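Local coordinates for fusolin (Unidentified entomopoxvirus, PDB 4OW5), which forms the crystalline spindles that enhance entomopoxvirus virulence and, through an LPMO-like chitin-binding domain, probably acts on chitin, at residues Cys14-Ser27 and Pro30-Tyr42. Residues are numbered along the deposited sequence; the frame is centred on the assembly and turned at random.
Sequences CNVQGGFWWPPDGS and PDPMCRAAYQNVY. Unlike the reference sequence in segment 14-27: Asp25 (reference Gly). With EDO (1,2-ethanediol), chain D.
Pro30 starts the contact by laying its CD 3.9 Å from Gly18 O, just where residues 14-27 leave their helix; farther along, Cys34, Arg35, Tyr38, Gln39 and Tyr42 lie along one side of helix 32-47. Asp31 meets Gln17 obliquely, CB against OE1, and a water accepting from Asp31 N and donating to Gln17 OE1 joins the two segments. With CG anti to the backbone N (chi1 -179°), the carboxylate of Asp31 swings back over the helix start as N-cap: OD2 receives Cys34 N through its anti lone pair, while OD1 pairs with Thr118. The same residue, Cys34, forms the disulfide to Cys14 (SG to SG 2.1 Å, chi3 -79°), the covalent link between helices 10-17 and 32-47. The next residue, Arg35, lays its aliphatic CG 3.5 Å from Gly26 O.

One turn on from Cys34, Tyr38 gives the most surface to the contact. Its OH donates to Pro24 O at 2.6 Å, lying above the carbonyl plane although the oxygen sits in the plane of the ring, at its edge; Gln60 adds a weak hydrogen bond to the same OH. Gly26 CA packs over one ring face in a CH-pi contact, and CE2 meets Phe20 CB. Alongside, the extended Gln39 sends NE2 to Asp25 O at 2.9 Å, and Tyr42 completes the row, its face taking Asp25 CA at 3.9 Å from the ring centroid.

Pro23 to Gly26 form a type I beta turn, in which Asp25, which differs from the reference sequence, accepts Ser27 N and OG on OD1, the former making an Asx turn. Helix 52-64 packs against Pro24 and Tyr42. Chemically, a disulfide ties helix 10-17 to helix 32-47 just ahead of the loop, within the LPMO-family domain, whereas farther on two consecutive backbone carbonyls are satisfied by side-chain donors and two tyrosine faces cover the adjoining CA atoms.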
loop_
_atom_site.group_PDB
_atom_site.type_symbol
_atom_site.label_atom_id
_atom_site.label_comp_id
_atom_site.label_asym_id
_atom_site.label_seq_id
_atom_site.Cartn_x
_atom_site.Cartn_y
_atom_site.Cartn_z
ATOM N N CYS A 14 18.185 4.887 -11.255
ATOM C CA CYS A 14 19.412 4.260 -10.764
ATOM C C CYS A 14 20.634 5.007 -11.285
ATOM O O CYS A 14 21.542 5.252 -10.516
ATOM C CB CYS A 14 19.465 2.779 -11.126
ATOM S SG CYS A 14 18.191 1.783 -10.299
ATOM N N ASN A 15 20.641 5.375 -12.544
ATOM C CA ASN A 15 21.751 6.128 -13.141
ATOM C C ASN A 15 21.962 7.460 -12.426
ATOM O O ASN A 15 23.064 7.705 -11.926
ATOM C CB ASN A 15 21.511 6.383 -14.635
ATOM C CG ASN A 15 22.675 7.085 -15.319
ATOM O OD1 ASN A 15 23.709 6.504 -15.567
ATOM N ND2 ASN A 15 22.582 8.359 -15.524
ATOM N N VAL A 16 20.917 8.302 -12.357
ATOM C CA VAL A 16 21.069 9.621 -11.782
ATOM C C VAL A 16 21.452 9.576 -10.305
ATOM O O VAL A 16 22.238 10.390 -9.910
ATOM C CB VAL A 16 19.876 10.576 -12.001
ATOM C CG1 VAL A 16 19.553 10.714 -13.476
ATOM C CG2 VAL A 16 18.658 10.203 -11.198
ATOM N N GLN A 17 20.965 8.625 -9.513
ATOM C CA GLN A 17 21.312 8.580 -8.087
ATOM C C GLN A 17 22.788 8.295 -7.806
ATOM O O GLN A 17 23.267 8.595 -6.709
ATOM C CB GLN A 17 20.459 7.569 -7.363
ATOM C CG GLN A 17 19.076 8.101 -7.107
ATOM C CD GLN A 17 18.255 7.145 -6.272
ATOM O OE1 GLN A 17 18.762 6.409 -5.444
ATOM N NE2 GLN A 17 16.967 7.243 -6.365
ATOM N N GLY A 18 23.494 7.739 -8.780
ATOM C CA GLY A 18 24.932 7.560 -8.700
ATOM C C GLY A 18 25.390 6.594 -7.642
ATOM O O GLY A 18 24.632 5.724 -7.213
ATOM N N GLY A 19 26.638 6.783 -7.220
ATOM C CA GLY A 19 27.301 5.930 -6.250
ATOM C C GLY A 19 27.760 4.606 -6.844
ATOM O O GLY A 19 28.265 3.779 -6.103
ATOM N N PHE A 20 27.617 4.394 -8.171
ATOM C CA PHE A 20 27.923 3.105 -8.837
ATOM C C PHE A 20 29.272 3.104 -9.580
ATOM O O PHE A 20 29.768 2.035 -9.935
ATOM C CB PHE A 20 26.804 2.743 -9.837
ATOM C CG PHE A 20 26.696 3.653 -11.045
ATOM C CD1 PHE A 20 27.525 3.479 -12.142
ATOM C CD2 PHE A 20 25.770 4.682 -11.081
ATOM C CE1 PHE A 20 27.436 4.320 -13.248
ATOM C CE2 PHE A 20 25.675 5.511 -12.189
ATOM C CZ PHE A 20 26.511 5.328 -13.268
ATOM N N TRP A 21 29.842 4.274 -9.877
ATOM C CA TRP A 21 31.144 4.294 -10.564
ATOM C C TRP A 21 32.251 3.749 -9.676
ATOM O O TRP A 21 33.239 3.223 -10.182
ATOM C CB TRP A 21 31.517 5.718 -11.021
ATOM C CG TRP A 21 30.712 6.226 -12.163
ATOM C CD1 TRP A 21 29.948 7.350 -12.188
ATOM C CD2 TRP A 21 30.605 5.634 -13.463
ATOM N NE1 TRP A 21 29.330 7.465 -13.411
ATOM C CE2 TRP A 21 29.780 6.472 -14.238
ATOM C CE3 TRP A 21 31.109 4.465 -14.040
ATOM C CZ2 TRP A 21 29.396 6.138 -15.544
ATOM C CZ3 TRP A 21 30.796 4.178 -15.356
ATOM C CH2 TRP A 21 29.950 5.011 -16.095
ATOM N N TRP A 22 32.101 3.905 -8.366
ATOM C CA TRP A 22 33.106 3.490 -7.399
ATOM C C TRP A 22 32.484 3.424 -6.008
ATOM O O TRP A 22 31.727 4.340 -5.685
ATOM C CB TRP A 22 34.277 4.505 -7.391
ATOM C CG TRP A 22 35.488 3.956 -6.719
ATOM C CD1 TRP A 22 35.780 4.020 -5.388
ATOM C CD2 TRP A 22 36.386 2.999 -7.281
ATOM N NE1 TRP A 22 36.860 3.224 -5.104
ATOM C CE2 TRP A 22 37.254 2.583 -6.251
ATOM C CE3 TRP A 22 36.539 2.449 -8.560
ATOM C CZ2 TRP A 22 38.260 1.639 -6.463
ATOM C CZ3 TRP A 22 37.575 1.560 -8.783
ATOM C CH2 TRP A 22 38.412 1.150 -7.738
ATOM N N PRO A 23 32.778 2.446 -5.131
ATOM C CA PRO A 23 33.591 1.225 -5.322
ATOM C C PRO A 23 33.022 0.307 -6.422
ATOM O O PRO A 23 31.836 0.407 -6.752
ATOM C CB PRO A 23 33.530 0.535 -3.952
ATOM C CG PRO A 23 32.973 1.515 -3.016
ATOM C CD PRO A 23 32.146 2.458 -3.803
ATOM N N PRO A 24 33.857 -0.563 -7.025
ATOM C CA PRO A 24 33.370 -1.389 -8.148
ATOM C C PRO A 24 32.309 -2.430 -7.804
ATOM O O PRO A 24 31.636 -2.866 -8.711
ATOM C CB PRO A 24 34.636 -2.083 -8.677
ATOM C CG PRO A 24 35.674 -1.881 -7.674
ATOM C CD PRO A 24 35.296 -0.781 -6.766
ATOM N N ASP A 25 32.163 -2.844 -6.549
ATOM C CA ASP A 25 31.156 -3.835 -6.193
ATOM C C ASP A 25 29.739 -3.234 -5.997
ATOM O O ASP A 25 28.841 -3.962 -5.607
ATOM C CB ASP A 25 31.574 -4.584 -4.924
ATOM C CG ASP A 25 31.545 -3.787 -3.623
ATOM O OD1 ASP A 25 31.511 -2.543 -3.682
ATOM O OD2 ASP A 25 31.610 -4.407 -2.555
ATOM N N GLY A 26 29.568 -1.929 -6.183
ATOM C CA GLY A 26 28.269 -1.288 -6.024
ATOM C C GLY A 26 27.846 -0.984 -4.614
ATOM O O GLY A 26 26.722 -0.527 -4.421
ATOM N N SER A 27 28.735 -1.176 -3.617
ATOM C CA SER A 27 28.414 -0.925 -2.207
ATOM C C SER A 27 28.163 0.586 -1.917
ATOM O O SER A 27 27.659 0.902 -0.876
ATOM C CB SER A 27 29.539 -1.444 -1.311
ATOM O OG SER A 27 30.727 -0.736 -1.629
ATOM N N PRO A 30 23.079 3.870 -2.918
ATOM C CA PRO A 30 22.192 4.009 -1.748
ATOM C C PRO A 30 20.823 3.310 -1.857
ATOM O O PRO A 30 20.352 2.773 -0.866
ATOM C CB PRO A 30 22.014 5.517 -1.649
ATOM C CG PRO A 30 22.170 5.996 -2.970
ATOM C CD PRO A 30 23.183 5.147 -3.648
ATOM N N ASP A 31 20.175 3.327 -3.018
ATOM C CA ASP A 31 18.866 2.688 -3.143
ATOM C C ASP A 31 19.073 1.153 -3.144
ATOM O O ASP A 31 19.925 0.668 -3.885
ATOM C CB ASP A 31 18.130 3.159 -4.392
ATOM C CG ASP A 31 16.771 2.524 -4.528
ATOM O OD1 ASP A 31 15.822 3.029 -3.904
ATOM O OD2 ASP A 31 16.680 1.455 -5.167
ATOM N N PRO A 32 18.414 0.400 -2.239
ATOM C CA PRO A 32 18.662 -1.054 -2.180
ATOM C C PRO A 32 18.382 -1.802 -3.486
ATOM O O PRO A 32 19.064 -2.776 -3.772
ATOM C CB PRO A 32 17.714 -1.543 -1.082
ATOM C CG PRO A 32 17.315 -0.343 -0.324
ATOM C CD PRO A 32 17.464 0.841 -1.198
ATOM N N MET A 33 17.362 -1.386 -4.262
ATOM C CA MET A 33 17.039 -2.095 -5.488
ATOM C C MET A 33 17.998 -1.716 -6.592
ATOM O O MET A 33 18.426 -2.622 -7.285
ATOM C CB MET A 33 15.574 -1.913 -5.883
ATOM C CG MET A 33 14.612 -2.599 -4.938
ATOM S SD MET A 33 14.978 -4.347 -4.612
ATOM C CE MET A 33 14.839 -5.010 -6.216
ATOM N N CYS A 34 18.434 -0.447 -6.725
ATOM C CA CYS A 34 19.496 -0.127 -7.675
ATOM C C CYS A 34 20.779 -0.889 -7.283
ATOM O O CYS A 34 21.466 -1.430 -8.147
ATOM C CB CYS A 34 19.752 1.372 -7.760
ATOM S SG CYS A 34 18.309 2.323 -8.308
ATOM N N ARG A 35 21.081 -0.960 -5.994
ATOM C CA ARG A 35 22.270 -1.685 -5.544
ATOM C C ARG A 35 22.162 -3.175 -5.885
ATOM O O ARG A 35 23.133 -3.739 -6.371
ATOM C CB ARG A 35 22.507 -1.485 -4.042
ATOM C CG ARG A 35 23.776 -2.170 -3.548
ATOM C CD ARG A 35 24.218 -1.717 -2.169
ATOM N NE ARG A 35 23.267 -2.093 -1.126
ATOM C CZ ARG A 35 22.377 -1.291 -0.531
ATOM N NH1 ARG A 35 22.293 -0.009 -0.864
ATOM N NH2 ARG A 35 21.570 -1.767 0.399
ATOM N N ALA A 36 21.010 -3.811 -5.604
ATOM C CA ALA A 36 20.777 -5.231 -5.924
ATOM C C ALA A 36 20.879 -5.498 -7.420
ATOM O O ALA A 36 21.417 -6.525 -7.793
ATOM C CB ALA A 36 19.396 -5.665 -5.444
ATOM N N ALA A 37 20.326 -4.616 -8.259
ATOM C CA ALA A 37 20.391 -4.762 -9.734
ATOM C C ALA A 37 21.849 -4.767 -10.179
ATOM O O ALA A 37 22.273 -5.647 -10.925
ATOM C CB ALA A 37 19.631 -3.619 -10.405
ATOM N N TYR A 38 22.633 -3.793 -9.666
ATOM C CA TYR A 38 24.054 -3.676 -9.960
ATOM C C TYR A 38 24.797 -4.966 -9.550
ATOM O O TYR A 38 25.509 -5.578 -10.353
ATOM C CB TYR A 38 24.643 -2.460 -9.230
ATOM C CG TYR A 38 26.106 -2.213 -9.528
ATOM C CD1 TYR A 38 27.099 -3.009 -8.964
ATOM C CD2 TYR A 38 26.498 -1.182 -10.375
ATOM C CE1 TYR A 38 28.448 -2.771 -9.226
ATOM C CE2 TYR A 38 27.833 -0.944 -10.651
ATOM C CZ TYR A 38 28.810 -1.710 -10.034
ATOM O OH TYR A 38 30.115 -1.456 -10.321
ATOM N N GLN A 39 24.607 -5.358 -8.316
ATOM C CA GLN A 39 25.285 -6.522 -7.734
ATOM C C GLN A 39 24.875 -7.840 -8.373
ATOM O O GLN A 39 25.710 -8.743 -8.455
ATOM C CB GLN A 39 25.115 -6.549 -6.219
ATOM C CG GLN A 39 25.953 -5.403 -5.621
ATOM C CD GLN A 39 25.871 -5.210 -4.130
ATOM O OE1 GLN A 39 25.087 -5.843 -3.425
ATOM N NE2 GLN A 39 26.725 -4.340 -3.612
ATOM N N ASN A 40 23.673 -7.947 -8.916
ATOM C CA ASN A 40 23.310 -9.171 -9.601
ATOM C C ASN A 40 24.165 -9.341 -10.854
ATOM O O ASN A 40 24.687 -10.431 -11.113
ATOM C CB ASN A 40 21.820 -9.206 -9.990
ATOM C CG ASN A 40 21.038 -10.236 -9.223
ATOM O OD1 ASN A 40 21.337 -10.538 -8.070
ATOM N ND2 ASN A 40 20.106 -10.895 -9.868
ATOM N N VAL A 41 24.333 -8.265 -11.611
ATOM C CA VAL A 41 25.137 -8.332 -12.839
ATOM C C VAL A 41 26.609 -8.525 -12.471
ATOM O O VAL A 41 27.269 -9.369 -13.059
ATOM C CB VAL A 41 24.919 -7.105 -13.719
ATOM C CG1 VAL A 41 25.896 -7.118 -14.897
ATOM C CG2 VAL A 41 23.470 -7.068 -14.208
ATOM N N TYR A 42 27.110 -7.759 -11.517
ATOM C CA TYR A 42 28.478 -7.900 -11.022
ATOM C C TYR A 42 28.739 -9.371 -10.567
ATOM O O TYR A 42 29.688 -10.005 -11.031
ATOM C CB TYR A 42 28.684 -6.922 -9.856
ATOM C CG TYR A 42 30.066 -6.917 -9.238
ATOM C CD1 TYR A 42 30.313 -7.567 -8.041
ATOM C CD2 TYR A 42 31.088 -6.154 -9.782
ATOM C CE1 TYR A 42 31.574 -7.547 -7.449
ATOM C CE2 TYR A 42 32.366 -6.130 -9.207
ATOM C CZ TYR A 42 32.605 -6.840 -8.044
ATOM O OH TYR A 42 33.851 -6.804 -7.473
HETATM C C1 EDO D . 26.615 9.975 -13.391
HETATM O O1 EDO D . 26.690 9.058 -14.457
HETATM C C2 EDO D . 26.337 9.230 -12.083
HETATM O O2 EDO D . 25.212 9.784 -11.428
HETATM O O HOH W 1 20.591 4.537 -5.745
#